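Local coordinates for IPT/TIG domain-containing protein (Bacteroides thetaiotaomicron, PDB 3TC9) that is of unknown molecular function but, as an Ig-like domain joined to a six-bladed beta-propeller, probably serves as an auxiliary nutrient-binding protein in this gut bacterium, at residues Thr32-Tyr37 with Cys69-Lys74; His362-Leu367 with Ala396-Pro401. All blocks are in the same frame, centred on the assembly; numbering follows the deposited sequence.

Contact 1 of 2, residues Thr32-Tyr37 with Cys69-Lys74; sequences TRMLLY and CVVPAK
Thr32 and Val71 meet through the flat groups of this contact, which are peptide planes: the N-H of Val71 lies in the carbonyl plane of Thr32, its N 2.8 Å from Thr32 O and the bond almost straight at 175°. One pair further, Met34 N and Cys69 O are 2.8 Å apart, and Cys69 N returns a bond to Met34 O at 3.0 Å. Met34 and Cys69 thus form an antiparallel hydrogen-bonded pair; Arg33 and Val70 form the neighbouring non-hydrogen-bonded one. Arg33 and Val70 face the side on which Val60 lies, and in the conformer described here Arg33 makes a cation-pi contact with Tyr68. On the other face, Cys69 SG rests 4.0 Å from CB of Met34, a selenomethionine. With CG anti to the backbone N (chi1 179°), the Met34 chain runs out past the sulfur and then bends at its selenium, which carries CE across to Val71 CG2 at 3.9 Å. Phe101 packs on both Met34 and Val71, so this face is the buried one. Strands 33-39 and 66-70 are thereby zipped together as neighbours in the sheet framework of an immunoglobulin-like IPT/TIG domain.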
loop_
_atom_site.group_PDB
_atom_site.type_symbol
_atom_site.label_atom_id
_atom_site.label_comp_id
_atom_site.label_asym_id
_atom_site.label_seq_id
_atom_site.Cartn_x
_atom_site.Cartn_y
_atom_site.Cartn_z
ATOM N N THR B 32 15.808 16.458 14.494
ATOM C CA THR B 32 14.932 17.523 14.994
ATOM C C THR B 32 15.645 18.214 16.143
ATOM O O THR B 32 16.163 17.539 17.041
ATOM C CB THR B 32 13.563 16.969 15.447
ATOM O OG1 THR B 32 12.840 16.478 14.329
ATOM C CG2 THR B 32 12.718 18.002 16.181
ATOM N N ARG B 33 15.661 19.563 16.093
ATOM C CA ARG B 33 16.256 20.414 17.128
ATOM C C ARG B 33 15.219 20.579 18.215
ATOM O O ARG B 33 14.198 21.224 18.012
ATOM C CB ARG B 33 16.725 21.767 16.540
ATOM C CG ARG B 33 17.340 22.757 17.550
ATOM C CD ARG B 33 17.714 24.068 16.864
ATOM N NE ARG B 33 18.217 25.089 17.787
ATOM C CZ ARG B 33 19.504 25.320 18.033
ATOM N NH1 ARG B 33 20.442 24.589 17.446
ATOM N NH2 ARG B 33 19.862 26.282 18.869
HETATM N N MSE B 34 15.428 19.914 19.335
HETATM C CA MSE B 34 14.478 19.965 20.441
HETATM C C MSE B 34 14.865 21.045 21.460
HETATM O O MSE B 34 16.030 21.270 21.713
HETATM C CB MSE B 34 14.388 18.581 21.114
HETATM C CG MSE B 34 13.432 18.534 22.296
HETATM SE SE MSE B 34 13.566 16.860 23.236
HETATM C CE MSE B 34 12.523 15.737 21.957
ATOM N N LEU B 35 13.866 21.675 22.046
ATOM C CA LEU B 35 14.017 22.667 23.101
ATOM C C LEU B 35 13.406 22.117 24.395
ATOM O O LEU B 35 12.197 21.886 24.451
ATOM C CB LEU B 35 13.340 24.001 22.686
ATOM C CG LEU B 35 13.102 25.079 23.770
ATOM C CD1 LEU B 35 14.384 25.466 24.485
ATOM C CD2 LEU B 35 12.431 26.320 23.145
ATOM N N LEU B 36 14.247 21.894 25.420
ATOM C CA LEU B 36 13.781 21.436 26.726
ATOM C C LEU B 36 13.672 22.590 27.705
ATOM O O LEU B 36 14.616 23.360 27.847
ATOM C CB LEU B 36 14.732 20.392 27.335
ATOM C CG LEU B 36 14.690 18.945 26.875
ATOM C CD1 LEU B 36 15.696 18.120 27.710
ATOM C CD2 LEU B 36 13.340 18.329 27.095
ATOM N N TYR B 37 12.570 22.664 28.429
ATOM C CA TYR B 37 12.391 23.623 29.507
ATOM C C TYR B 37 12.465 22.878 30.827
ATOM O O TYR B 37 12.091 21.710 30.911
ATOM C CB TYR B 37 11.055 24.381 29.394
ATOM C CG TYR B 37 11.045 25.553 28.442
ATOM C CD1 TYR B 37 12.228 26.065 27.920
ATOM C CD2 TYR B 37 9.850 26.147 28.052
ATOM C CE1 TYR B 37 12.218 27.102 26.983
ATOM C CE2 TYR B 37 9.832 27.226 27.164
ATOM C CZ TYR B 37 11.022 27.698 26.629
ATOM O OH TYR B 37 11.032 28.757 25.757
ATOM N N CYS B 69 18.837 20.240 22.304
ATOM C CA CYS B 69 19.480 18.979 21.963
ATOM C C CYS B 69 18.970 18.544 20.576
ATOM O O CYS B 69 18.057 19.176 20.035
ATOM C CB CYS B 69 19.263 17.916 23.037
ATOM S SG CYS B 69 17.535 17.483 23.299
ATOM N N VAL B 70 19.599 17.533 19.973
ATOM C CA VAL B 70 19.242 17.084 18.621
ATOM C C VAL B 70 18.754 15.646 18.711
ATOM O O VAL B 70 19.442 14.813 19.304
ATOM C CB VAL B 70 20.445 17.264 17.649
ATOM C CG1 VAL B 70 20.080 16.854 16.218
ATOM C CG2 VAL B 70 20.943 18.708 17.668
ATOM N N VAL B 71 17.534 15.374 18.189
ATOM C CA VAL B 71 16.947 14.032 18.247
ATOM C C VAL B 71 17.833 13.065 17.426
ATOM O O VAL B 71 18.085 13.314 16.253
ATOM C CB VAL B 71 15.465 14.003 17.815
ATOM C CG1 VAL B 71 14.971 12.569 17.634
ATOM C CG2 VAL B 71 14.611 14.739 18.840
ATOM N N PRO B 72 18.416 12.025 18.049
ATOM C CA PRO B 72 19.296 11.130 17.272
ATOM C C PRO B 72 18.504 10.074 16.476
ATOM O O PRO B 72 17.292 9.923 16.663
ATOM C CB PRO B 72 20.130 10.451 18.378
ATOM C CG PRO B 72 19.132 10.313 19.516
ATOM C CD PRO B 72 18.278 11.565 19.456
ATOM N N ALA B 73 19.231 9.279 15.660
ATOM C CA ALA B 73 18.675 8.133 14.956
ATOM C C ALA B 73 18.323 7.047 15.963
ATOM O O ALA B 73 19.034 6.911 16.961
ATOM C CB ALA B 73 19.703 7.596 13.967
ATOM N N LYS B 74 17.251 6.257 15.694
ATOM C CA LYS B 74 16.782 5.107 16.473
ATOM C C LYS B 74 16.121 5.507 17.815
ATOM O O LYS B 74 15.938 4.656 18.699
ATOM C CB LYS B 74 17.937 4.111 16.702
ATOM C CG LYS B 74 18.557 3.587 15.422
ATOM C CD LYS B 74 19.912 2.943 15.676
ATOM C CE LYS B 74 20.368 2.087 14.506
ATOM N NZ LYS B 74 20.853 2.887 13.340
#

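Contact 2 of 2, residues His362-Leu367 with Ala396-Pro401; sequences HCIRIL and ARFNHP
His362 and His400 stand with their CA atoms 5.3 Å apart, and both have left-handed backbone conformations. His362 and Cys363 together face Asp358 in a G1 beta bulge at the start of strand 363-367, while 396-401 is an irregular run leading into strand 401-407. The single direct hydrogen bond between the segments goes from His400 N to His362 ND1, 2.9 Å, with the donor at the ring edge and only 7° out of its plane. CG of His362 is anti to the carbonyl carbon (chi1 -52°), which brings the imidazole alongside that of His400, CE1 lying 3.3 Å from His400 CD2 with the planes at 32°. The Phe398 ring presents its edge to His362 O, and Ile364 CD1 reaches Pro401 CB at 4.3 Å. A water accepts from Phe398 N at 3.0 Å and lies close to His362 O. Replacing His362 by alanine removes the imidazole and is likely to leave the backbone N-H of His400 without its acceptor, opening a gap beside the His400 ring. Since ND1 of His362 accepts, its ring proton probably sits on NE2; His400, bonded to Glu419 and Glu360 through its two nitrogens, is likely to be biased toward the protonated form.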
loop_
_atom_site.group_PDB
_atom_site.type_symbol
_atom_site.label_atom_id
_atom_site.label_comp_id
_atom_site.label_asym_id
_atom_site.label_seq_id
_atom_site.Cartn_x
_atom_site.Cartn_y
_atom_site.Cartn_z
ATOM N N HIS B 362 24.092 11.806 -11.445
ATOM C CA HIS B 362 24.382 11.066 -10.187
ATOM C C HIS B 362 23.186 11.039 -9.220
ATOM O O HIS B 362 23.335 11.258 -8.012
ATOM C CB HIS B 362 25.623 11.649 -9.490
ATOM C CG HIS B 362 26.784 11.753 -10.417
ATOM N ND1 HIS B 362 27.535 10.652 -10.741
ATOM C CD2 HIS B 362 27.244 12.817 -11.114
ATOM C CE1 HIS B 362 28.450 11.077 -11.596
ATOM N NE2 HIS B 362 28.312 12.375 -11.844
ATOM N N CYS B 363 22.011 10.740 -9.746
ATOM C CA CYS B 363 20.803 10.726 -8.913
ATOM C C CYS B 363 19.748 9.749 -9.450
ATOM O O CYS B 363 19.932 9.122 -10.503
ATOM C CB CYS B 363 20.235 12.141 -8.784
ATOM S SG CYS B 363 19.733 12.871 -10.349
ATOM N N ILE B 364 18.678 9.584 -8.669
ATOM C CA ILE B 364 17.522 8.763 -9.006
ATOM C C ILE B 364 16.398 9.723 -9.313
ATOM O O ILE B 364 16.113 10.624 -8.510
ATOM C CB ILE B 364 17.118 7.726 -7.905
ATOM C CG1 ILE B 364 18.301 6.895 -7.348
ATOM C CG2 ILE B 364 15.964 6.828 -8.389
ATOM C CD1 ILE B 364 19.169 6.053 -8.413
ATOM N N ARG B 365 15.767 9.537 -10.465
ATOM C CA ARG B 365 14.656 10.385 -10.894
ATOM C C ARG B 365 13.352 9.614 -10.830
ATOM O O ARG B 365 13.370 8.395 -10.751
ATOM C CB ARG B 365 14.892 10.926 -12.322
ATOM C CG ARG B 365 16.307 11.453 -12.600
ATOM C CD ARG B 365 16.651 12.809 -12.016
ATOM N NE ARG B 365 15.758 13.886 -12.449
ATOM C CZ ARG B 365 15.913 14.624 -13.539
ATOM N NH1 ARG B 365 16.926 14.401 -14.361
ATOM N NH2 ARG B 365 15.054 15.587 -13.818
ATOM N N ILE B 366 12.226 10.325 -10.792
ATOM C CA ILE B 366 10.897 9.733 -10.839
ATOM C C ILE B 366 10.143 10.318 -12.024
ATOM O O ILE B 366 10.043 11.523 -12.125
ATOM C CB ILE B 366 10.047 9.909 -9.528
ATOM C CG1 ILE B 366 10.859 9.629 -8.230
ATOM C CG2 ILE B 366 8.739 9.096 -9.602
ATOM C CD1 ILE B 366 10.224 10.188 -7.031
ATOM N N LEU B 367 9.592 9.457 -12.886
ATOM C CA LEU B 367 8.722 9.800 -14.006
ATOM C C LEU B 367 7.322 9.295 -13.681
ATOM O O LEU B 367 7.103 8.067 -13.595
ATOM C CB LEU B 367 9.220 9.199 -15.332
ATOM C CG LEU B 367 8.260 9.280 -16.544
ATOM C CD1 LEU B 367 7.940 10.743 -16.937
ATOM C CD2 LEU B 367 8.825 8.541 -17.709
ATOM N N ALA B 396 22.816 12.375 0.800
ATOM C CA ALA B 396 23.172 11.268 -0.087
ATOM C C ALA B 396 23.808 11.679 -1.436
ATOM O O ALA B 396 23.380 12.640 -2.073
ATOM C CB ALA B 396 21.960 10.397 -0.346
ATOM N N ARG B 397 24.851 10.932 -1.846
ATOM C CA ARG B 397 25.515 11.065 -3.128
ATOM C C ARG B 397 25.827 9.720 -3.700
ATOM O O ARG B 397 26.159 8.784 -2.964
ATOM C CB ARG B 397 26.812 11.846 -3.026
ATOM C CG ARG B 397 26.615 13.331 -3.053
ATOM C CD ARG B 397 27.651 13.861 -2.130
ATOM N NE ARG B 397 28.543 14.789 -2.791
ATOM C CZ ARG B 397 29.663 15.253 -2.256
ATOM N NH1 ARG B 397 30.080 14.808 -1.071
ATOM N NH2 ARG B 397 30.384 16.144 -2.902
ATOM N N PHE B 398 25.753 9.642 -5.036
ATOM C CA PHE B 398 26.092 8.479 -5.862
ATOM C C PHE B 398 27.162 8.888 -6.835
ATOM O O PHE B 398 27.383 10.076 -7.016
ATOM C CB PHE B 398 24.867 7.961 -6.633
ATOM C CG PHE B 398 23.685 7.643 -5.770
ATOM C CD1 PHE B 398 23.590 6.418 -5.112
ATOM C CD2 PHE B 398 22.651 8.564 -5.615
ATOM C CE1 PHE B 398 22.478 6.125 -4.310
ATOM C CE2 PHE B 398 21.558 8.280 -4.798
ATOM C CZ PHE B 398 21.469 7.055 -4.168
ATOM N N ASN B 399 27.813 7.931 -7.472
ATOM C CA ASN B 399 28.809 8.221 -8.488
ATOM C C ASN B 399 28.570 7.256 -9.638
ATOM O O ASN B 399 29.012 6.115 -9.609
ATOM C CB ASN B 399 30.221 8.139 -7.929
ATOM C CG ASN B 399 31.236 8.792 -8.804
ATOM O OD1 ASN B 399 30.991 9.095 -9.979
ATOM N ND2 ASN B 399 32.425 8.974 -8.250
ATOM N N HIS B 400 27.813 7.735 -10.631
ATOM C CA HIS B 400 27.375 7.027 -11.834
ATOM C C HIS B 400 26.455 5.861 -11.456
ATOM O O HIS B 400 26.834 4.710 -11.686
ATOM C CB HIS B 400 28.576 6.558 -12.679
ATOM C CG HIS B 400 29.298 7.657 -13.397
ATOM N ND1 HIS B 400 30.658 7.607 -13.593
ATOM C CD2 HIS B 400 28.817 8.793 -13.961
ATOM C CE1 HIS B 400 30.962 8.688 -14.296
ATOM N NE2 HIS B 400 29.886 9.437 -14.529
ATOM N N PRO B 401 25.270 6.118 -10.824
ATOM C CA PRO B 401 24.324 5.004 -10.565
ATOM C C PRO B 401 23.820 4.427 -11.900
ATOM O O PRO B 401 23.561 5.195 -12.830
ATOM C CB PRO B 401 23.201 5.679 -9.758
ATOM C CG PRO B 401 23.211 7.080 -10.201
ATOM C CD PRO B 401 24.658 7.423 -10.487
HETATM O O HOH W 1 24.704 12.220 -6.120
#

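The two contacts belong to different domains and do not touch: their centres are 30 Å apart, and their nearest atoms about 14 Å. Contact 1 lies in the N-terminal Ig-like domain, its centre 29 Å from that of the chain; contact 2 lies in the propeller, 8 Å from the same point. One joins adjacent strands within a sheet, whereas the other joins two blades, linking strand 363-367 to the approach to strand 401-407. The chain connects the two regions directly, for strand 107-113, which follows the Ig-like domain, pairs with the C-terminal strand 422-428 and so closes the propeller ring in the blade that contact 2 borders. Neither contact is known to form part of a ligand site.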